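Local coordinates for phenylacetic acid degradation-related protein (Ralstonia eutropha JMP134, PDB 2PIM) that probably hydrolyses acyl-CoA thioesters, as a putative thioesterase of the hotdog-fold superfamily, at residues R109-L121 with G125-V137. Residues are numbered along the deposited sequence; the frame is centred on the assembly and turned at random.
Sequences RRGRNVCNVVGEL and GKLVATATATCMV
Val117 and Ala133 sit at the middle of an antiparallel hairpin and bond each other twice: Val117 N gives its hydrogen to Ala133 O at 3.0 Å, nearly straight and in the carbonyl plane, and Ala133 N returns the bond to Val117 O. Cys115 with Cys135 and Gly119 with Ala131 repeat this double exchange on either side, though around Gly119 both donors lie 35° off the carbonyl planes. CA-H groups of the non-hydrogen-bonded residues also point at these carbonyls, as Val118 CA does at Ala131 O (3.3 Å). At the open end of the hairpin Val137 N still reaches Asn113 O, with a more bent bond. Near the turn the pattern breaks into a classic beta bulge, because Val128 and Ala129 both face Leu121. Leu121 O takes a short bond from Val128 N (2.7 Å) and a weak one from Ala129 N (3.4 Å), while Leu121 N donates to Ala129 O.

On the more exposed face, Asn116 and Thr134 point the same way, but Asn116 OD1 stays 4.2 Å from Thr134 OG1. A water donates to Asn116 OD1 (2.8 Å); its links to Ala133 O and Thr134 OG1 are long and weak, and with two hydrogens it cannot serve all three at once. Farther along, Leu127 CD2 lies against Glu120 CB at 3.5 Å. The other face is apolar: Val117 CG2, set anti to its own carbonyl carbon (CG1 at chi1 -159°), meets Cys135 SG at 4.1 Å.

That apolar face turns to helix 58-75, the long helix that the hotdog fold's curved sheet, this hairpin included, wraps around; Val117 and Ala133 touch Thr69 and Leu121 touches Leu61. Strand 99-107 flanks 114-121, backbone bonds pairing Val118 with Arg106 and Glu120 with Arg104, and strand 84-92 pairs antiparallel with the other edge of 126-136.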
ATOM      1  N   ARG A 109       4.050  -3.725  20.946  1.00 27.11           N
ATOM      2  CA  ARG A 109       3.136  -3.910  22.057  1.00 28.44           C
ATOM      3  C   ARG A 109       1.945  -4.730  21.628  1.00 27.35           C
ATOM      4  O   ARG A 109       1.405  -4.498  20.564  1.00 27.26           O
ATOM      5  CB  ARG A 109       2.634  -2.561  22.566  1.00 29.63           C
ATOM      6  CG  ARG A 109       1.567  -2.727  23.663  1.00 30.09           C
ATOM      7  CD  ARG A 109       1.617  -1.654  24.720  1.00 30.46           C
ATOM      8  NE  ARG A 109       0.804  -2.064  25.869  1.00 40.47           N
ATOM      9  CZ  ARG A 109      -0.527  -1.999  25.924  1.00 40.14           C
ATOM     10  NH1 ARG A 109      -1.240  -1.522  24.901  1.00 46.83           N
ATOM     11  NH2 ARG A 109      -1.151  -2.434  27.004  1.00 33.35           N
ATOM     12  N   ARG A 110       1.579  -5.691  22.456  1.00 30.00           N
ATOM     13  CA  ARG A 110       0.372  -6.498  22.320  1.00 32.96           C
ATOM     14  C   ARG A 110      -0.602  -6.098  23.401  1.00 28.68           C
ATOM     15  O   ARG A 110      -0.465  -6.567  24.497  1.00 28.35           O
ATOM     16  CB  ARG A 110       0.669  -7.953  22.644  1.00 31.45           C
ATOM     17  CG  ARG A 110       1.580  -8.610  21.714  1.00 41.62           C
ATOM     18  CD  ARG A 110       1.616 -10.134  22.008  1.00 41.62           C
ATOM     19  NE  ARG A 110       3.001 -10.577  21.892  1.00 50.02           N
ATOM     20  CZ  ARG A 110       3.401 -11.814  21.662  1.00 45.62           C
ATOM     21  NH1 ARG A 110       2.528 -12.820  21.532  1.00 51.08           N
ATOM     22  NH2 ARG A 110       4.702 -12.023  21.563  1.00 49.19           N
ATOM     23  N   GLY A 111      -1.582  -5.263  23.104  1.00 27.28           N
ATOM     24  CA  GLY A 111      -2.491  -4.796  24.126  1.00 24.35           C
ATOM     25  C   GLY A 111      -3.685  -5.708  24.221  1.00 22.94           C
ATOM     26  O   GLY A 111      -3.778  -6.674  23.488  1.00 24.41           O
ATOM     27  N   ARG A 112      -4.588  -5.382  25.139  1.00 19.21           N
ATOM     28  CA  ARG A 112      -5.904  -6.017  25.237  1.00 17.64           C
ATOM     29  C   ARG A 112      -6.632  -5.825  23.888  1.00 18.59           C
ATOM     30  O   ARG A 112      -7.031  -6.787  23.277  1.00 19.18           O
ATOM     31  CB  ARG A 112      -6.683  -5.397  26.401  1.00 16.12           C
ATOM     32  CG  ARG A 112      -7.779  -6.227  26.928  1.00 19.96           C
ATOM     33  CD  ARG A 112      -8.265  -5.639  28.212  1.00 13.01           C
ATOM     34  NE  ARG A 112      -7.442  -5.948  29.375  1.00  2.00           N
ATOM     35  CZ  ARG A 112      -7.642  -6.980  30.181  1.00 17.82           C
ATOM     36  NH1 ARG A 112      -8.592  -7.857  29.916  1.00 13.31           N
ATOM     37  NH2 ARG A 112      -6.898  -7.155  31.260  1.00 24.27           N
ATOM     38  N   ASN A 113      -6.735  -4.597  23.371  1.00 19.38           N
ATOM     39  CA  ASN A 113      -7.401  -4.411  22.085  1.00 17.51           C
ATOM     40  C   ASN A 113      -6.544  -3.773  21.007  1.00 18.43           C
ATOM     41  O   ASN A 113      -6.967  -3.734  19.869  1.00 19.35           O
ATOM     42  CB  ASN A 113      -8.712  -3.645  22.244  1.00 12.55           C
ATOM     43  CG  ASN A 113      -9.716  -4.387  23.127  1.00 18.46           C
ATOM     44  OD1 ASN A 113     -10.364  -5.374  22.743  1.00  7.78           O
ATOM     45  ND2 ASN A 113      -9.837  -3.911  24.327  1.00  2.00           N
ATOM     46  N   VAL A 114      -5.367  -3.262  21.332  1.00 20.39           N
ATOM     47  CA  VAL A 114      -4.495  -2.689  20.293  1.00 22.84           C
ATOM     48  C   VAL A 114      -3.148  -3.364  20.249  1.00 24.08           C
ATOM     49  O   VAL A 114      -2.566  -3.639  21.302  1.00 25.77           O
ATOM     50  CB  VAL A 114      -4.234  -1.170  20.529  1.00 25.38           C
ATOM     51  CG1 VAL A 114      -3.560  -0.558  19.330  1.00 30.38           C
ATOM     52  CG2 VAL A 114      -5.521  -0.475  20.787  1.00 27.10           C
ATOM     53  N   CYS A 115      -2.637  -3.597  19.040  1.00 22.31           N
ATOM     54  CA  CYS A 115      -1.282  -4.076  18.859  1.00 23.15           C
ATOM     55  C   CYS A 115      -0.556  -3.058  18.007  1.00 24.20           C
ATOM     56  O   CYS A 115      -1.094  -2.575  17.037  1.00 24.34           O
ATOM     57  CB  CYS A 115      -1.245  -5.443  18.159  1.00 20.76           C
ATOM     58  SG  CYS A 115      -1.881  -6.741  19.234  1.00 31.54           S
ATOM     59  N   ASN A 116       0.651  -2.726  18.418  1.00 23.76           N
ATOM     60  CA  ASN A 116       1.536  -1.861  17.680  1.00 25.85           C
ATOM     61  C   ASN A 116       2.613  -2.746  17.098  1.00 22.96           C
ATOM     62  O   ASN A 116       3.299  -3.463  17.821  1.00 21.19           O
ATOM     63  CB  ASN A 116       2.100  -0.808  18.615  1.00 30.25           C
ATOM     64  CG  ASN A 116       1.004   0.006  19.304  1.00 37.09           C
ATOM     65  OD1 ASN A 116       0.464   0.964  18.728  1.00 48.13           O
ATOM     66  ND2 ASN A 116       0.670  -0.370  20.530  1.00 35.94           N
ATOM     67  N   VAL A 117       2.715  -2.740  15.774  1.00 25.24           N
ATOM     68  CA  VAL A 117       3.588  -3.651  15.043  1.00 26.01           C
ATOM     69  C   VAL A 117       4.539  -2.810  14.227  1.00 29.14           C
ATOM     70  O   VAL A 117       4.142  -1.771  13.750  1.00 26.73           O
ATOM     71  CB  VAL A 117       2.789  -4.524  14.054  1.00 27.43           C
ATOM     72  CG1 VAL A 117       3.599  -5.796  13.704  1.00 32.37           C
ATOM     73  CG2 VAL A 117       1.435  -4.904  14.608  1.00 30.76           C
ATOM     74  N   VAL A 118       5.791  -3.232  14.081  1.00 28.60           N
ATOM     75  CA  VAL A 118       6.689  -2.598  13.128  1.00 32.08           C
ATOM     76  C   VAL A 118       7.048  -3.641  12.062  1.00 29.91           C
ATOM     77  O   VAL A 118       7.148  -4.830  12.352  1.00 30.62           O
ATOM     78  CB  VAL A 118       7.977  -2.017  13.765  1.00 34.30           C
ATOM     79  CG1 VAL A 118       7.625  -1.103  14.957  1.00 39.73           C
ATOM     80  CG2 VAL A 118       8.856  -3.095  14.232  1.00 38.65           C
ATOM     81  N   GLY A 119       7.181  -3.175  10.833  1.00 26.96           N
ATOM     82  CA  GLY A 119       7.544  -3.998   9.717  1.00 28.59           C
ATOM     83  C   GLY A 119       8.730  -3.366   9.005  1.00 27.58           C
ATOM     84  O   GLY A 119       8.861  -2.158   9.016  1.00 25.19           O
ATOM     85  N   GLU A 120       9.604  -4.207   8.440  1.00 27.22           N
ATOM     86  CA  GLU A 120      10.741  -3.777   7.616  1.00 32.27           C
ATOM     87  C   GLU A 120      10.737  -4.638   6.363  1.00 34.71           C
ATOM     88  O   GLU A 120      10.380  -5.805   6.409  1.00 35.43           O
ATOM     89  CB  GLU A 120      12.022  -3.960   8.388  1.00 32.79           C
ATOM     90  CG  GLU A 120      12.039  -3.082   9.644  1.00 40.64           C
ATOM     91  CD  GLU A 120      13.195  -3.356  10.613  1.00 43.73           C
ATOM     92  OE1 GLU A 120      13.924  -4.371  10.401  1.00 47.90           O
ATOM     93  OE2 GLU A 120      13.356  -2.533  11.575  1.00 51.17           O
ATOM     94  N   LEU A 121      11.060  -4.034   5.234  1.00 34.07           N
ATOM     95  CA  LEU A 121      11.104  -4.747   3.973  1.00 31.70           C
ATOM     96  C   LEU A 121      12.504  -4.536   3.407  1.00 32.85           C
ATOM     97  O   LEU A 121      12.963  -3.379   3.265  1.00 26.82           O
ATOM     98  CB  LEU A 121      10.036  -4.189   3.037  1.00 30.21           C
ATOM     99  CG  LEU A 121       9.416  -5.005   1.938  1.00 32.99           C
ATOM    100  CD1 LEU A 121       8.742  -6.321   2.400  1.00 33.04           C
ATOM    101  CD2 LEU A 121       8.409  -4.099   1.245  1.00 32.62           C
ATOM    102  N   GLY A 125      19.722  -7.321   0.737  1.00 30.45           N
ATOM    103  CA  GLY A 125      20.436  -6.996   1.954  1.00 30.75           C
ATOM    104  C   GLY A 125      20.330  -5.565   2.411  1.00 31.89           C
ATOM    105  O   GLY A 125      21.042  -5.196   3.336  1.00 33.42           O
ATOM    106  N   LYS A 126      19.456  -4.765   1.784  1.00 33.12           N
ATOM    107  CA  LYS A 126      19.186  -3.379   2.225  1.00 34.80           C
ATOM    108  C   LYS A 126      17.721  -3.161   2.500  1.00 31.15           C
ATOM    109  O   LYS A 126      16.884  -3.718   1.819  1.00 29.93           O
ATOM    110  CB  LYS A 126      19.626  -2.356   1.177  1.00 34.64           C
ATOM    111  CG  LYS A 126      21.092  -2.472   0.787  1.00 39.80           C
ATOM    112  CD  LYS A 126      21.516  -1.314  -0.101  1.00 43.36           C
ATOM    113  CE  LYS A 126      22.646  -1.737  -1.031  1.00 55.30           C
ATOM    114  NZ  LYS A 126      23.560  -0.608  -1.366  1.00 56.48           N
ATOM    115  N   LEU A 127      17.433  -2.341   3.504  1.00 32.12           N
ATOM    116  CA  LEU A 127      16.062  -1.930   3.827  1.00 34.50           C
ATOM    117  C   LEU A 127      15.549  -1.060   2.736  1.00 32.85           C
ATOM    118  O   LEU A 127      16.157  -0.048   2.455  1.00 30.47           O
ATOM    119  CB  LEU A 127      16.000  -1.058   5.059  1.00 34.48           C
ATOM    120  CG  LEU A 127      15.729  -1.677   6.409  1.00 41.50           C
ATOM    121  CD1 LEU A 127      15.752  -0.557   7.451  1.00 42.00           C
ATOM    122  CD2 LEU A 127      14.417  -2.389   6.413  1.00 51.06           C
ATOM    123  N   VAL A 128      14.415  -1.418   2.149  1.00 30.85           N
ATOM    124  CA  VAL A 128      13.802  -0.530   1.167  1.00 28.59           C
ATOM    125  C   VAL A 128      12.669   0.334   1.759  1.00 28.81           C
ATOM    126  O   VAL A 128      12.456   1.485   1.323  1.00 27.31           O
ATOM    127  CB  VAL A 128      13.384  -1.295  -0.094  1.00 29.56           C
ATOM    128  CG1 VAL A 128      14.631  -1.894  -0.764  1.00 29.05           C
ATOM    129  CG2 VAL A 128      12.393  -2.385   0.190  1.00 34.00           C
ATOM    130  N   ALA A 129      11.950  -0.208   2.738  1.00 25.09           N
ATOM    131  CA  ALA A 129      10.848   0.488   3.312  1.00 24.79           C
ATOM    132  C   ALA A 129      10.579  -0.038   4.710  1.00 27.79           C
ATOM    133  O   ALA A 129      10.881  -1.199   5.006  1.00 28.46           O
ATOM    134  CB  ALA A 129       9.605   0.315   2.439  1.00 23.37           C
ATOM    135  N   THR A 130      10.035   0.830   5.562  1.00 29.12           N
ATOM    136  CA  THR A 130       9.550   0.421   6.875  1.00 32.22           C
ATOM    137  C   THR A 130       8.101   0.815   7.090  1.00 29.37           C
ATOM    138  O   THR A 130       7.572   1.681   6.390  1.00 28.28           O
ATOM    139  CB  THR A 130      10.422   1.019   7.997  1.00 30.94           C
ATOM    140  OG1 THR A 130      10.416   2.415   7.896  1.00 36.94           O
ATOM    141  CG2 THR A 130      11.849   0.568   7.876  1.00 29.31           C
ATOM    142  N   ALA A 131       7.503   0.219   8.113  1.00 27.56           N
ATOM    143  CA  ALA A 131       6.162   0.516   8.520  1.00 25.75           C
ATOM    144  C   ALA A 131       5.932   0.460  10.031  1.00 28.54           C
ATOM    145  O   ALA A 131       6.587  -0.286  10.764  1.00 25.49           O
ATOM    146  CB  ALA A 131       5.201  -0.445   7.887  1.00 30.83           C
ATOM    147  N   THR A 132       4.913   1.208  10.448  1.00 27.54           N
ATOM    148  CA  THR A 132       4.304   1.103  11.745  1.00 32.64           C
ATOM    149  C   THR A 132       2.817   0.877  11.526  1.00 30.66           C
ATOM    150  O   THR A 132       2.159   1.675  10.855  1.00 32.63           O
ATOM    151  CB  THR A 132       4.541   2.458  12.510  1.00 35.21           C
ATOM    152  OG1 THR A 132       5.932   2.551  12.850  1.00 44.89           O
ATOM    153  CG2 THR A 132       3.705   2.533  13.766  1.00 40.10           C
ATOM    154  N   ALA A 133       2.291  -0.180  12.102  1.00 29.19           N
ATOM    155  CA  ALA A 133       0.876  -0.508  12.037  1.00 28.06           C
ATOM    156  C   ALA A 133       0.258  -0.418  13.402  1.00 27.45           C
ATOM    157  O   ALA A 133       0.828  -0.903  14.375  1.00 29.72           O
ATOM    158  CB  ALA A 133       0.692  -1.920  11.530  1.00 30.49           C
ATOM    159  N   THR A 134      -0.903   0.224  13.467  1.00 26.60           N
ATOM    160  CA  THR A 134      -1.771   0.201  14.637  1.00 29.24           C
ATOM    161  C   THR A 134      -2.982  -0.634  14.315  1.00 26.08           C
ATOM    162  O   THR A 134      -3.712  -0.295  13.400  1.00 27.52           O
ATOM    163  CB  THR A 134      -2.225   1.623  14.972  1.00 32.27           C
ATOM    164  OG1 THR A 134      -1.065   2.420  15.153  1.00 29.76           O
ATOM    165  CG2 THR A 134      -3.073   1.647  16.197  1.00 28.40           C
ATOM    166  N   CYS A 135      -3.173  -1.715  15.056  1.00 25.65           N
ATOM    167  CA  CYS A 135      -4.164  -2.737  14.762  1.00 29.29           C
ATOM    168  C   CYS A 135      -5.060  -2.926  15.953  1.00 28.22           C
ATOM    169  O   CYS A 135      -4.595  -2.873  17.071  1.00 31.02           O
ATOM    170  CB  CYS A 135      -3.496  -4.087  14.491  1.00 28.91           C
ATOM    171  SG  CYS A 135      -2.303  -4.019  13.171  1.00 36.13           S
HETATM  172  N   MSE A 136      -6.344  -3.126  15.719  1.00 28.52           N
HETATM  173  CA  MSE A 136      -7.270  -3.438  16.801  1.00 31.87           C
HETATM  174  C   MSE A 136      -7.663  -4.872  16.607  1.00 30.24           C
HETATM  175  O   MSE A 136      -7.606  -5.360  15.483  1.00 25.88           O
HETATM  176  CB  MSE A 136      -8.514  -2.574  16.677  1.00 34.99           C
HETATM  177  CG  MSE A 136      -9.377  -2.476  17.921  1.00 33.07           C
HETATM  178 SE   MSE A 136     -10.922  -1.377  17.447  0.75 42.77          SE
HETATM  179  CE  MSE A 136     -10.737   0.139  18.379  1.00 50.40           C
ATOM    180  N   VAL A 137      -8.094  -5.541  17.682  1.00 33.47           N
ATOM    181  CA  VAL A 137      -8.510  -6.919  17.575  1.00 35.73           C
ATOM    182  C   VAL A 137      -9.966  -7.172  18.004  1.00 35.76           C
ATOM    183  O   VAL A 137     -10.395  -6.719  19.058  1.00 37.77           O
ATOM    184  CB  VAL A 137      -7.511  -7.888  18.318  1.00 38.33           C
ATOM    185  CG1 VAL A 137      -6.050  -7.355  18.292  1.00 34.42           C
ATOM    186  CG2 VAL A 137      -7.935  -8.118  19.688  1.00 39.15           C
TER
HETATM  187  O   HOH W   1       1.910   1.472  16.427  1.00 31.42           O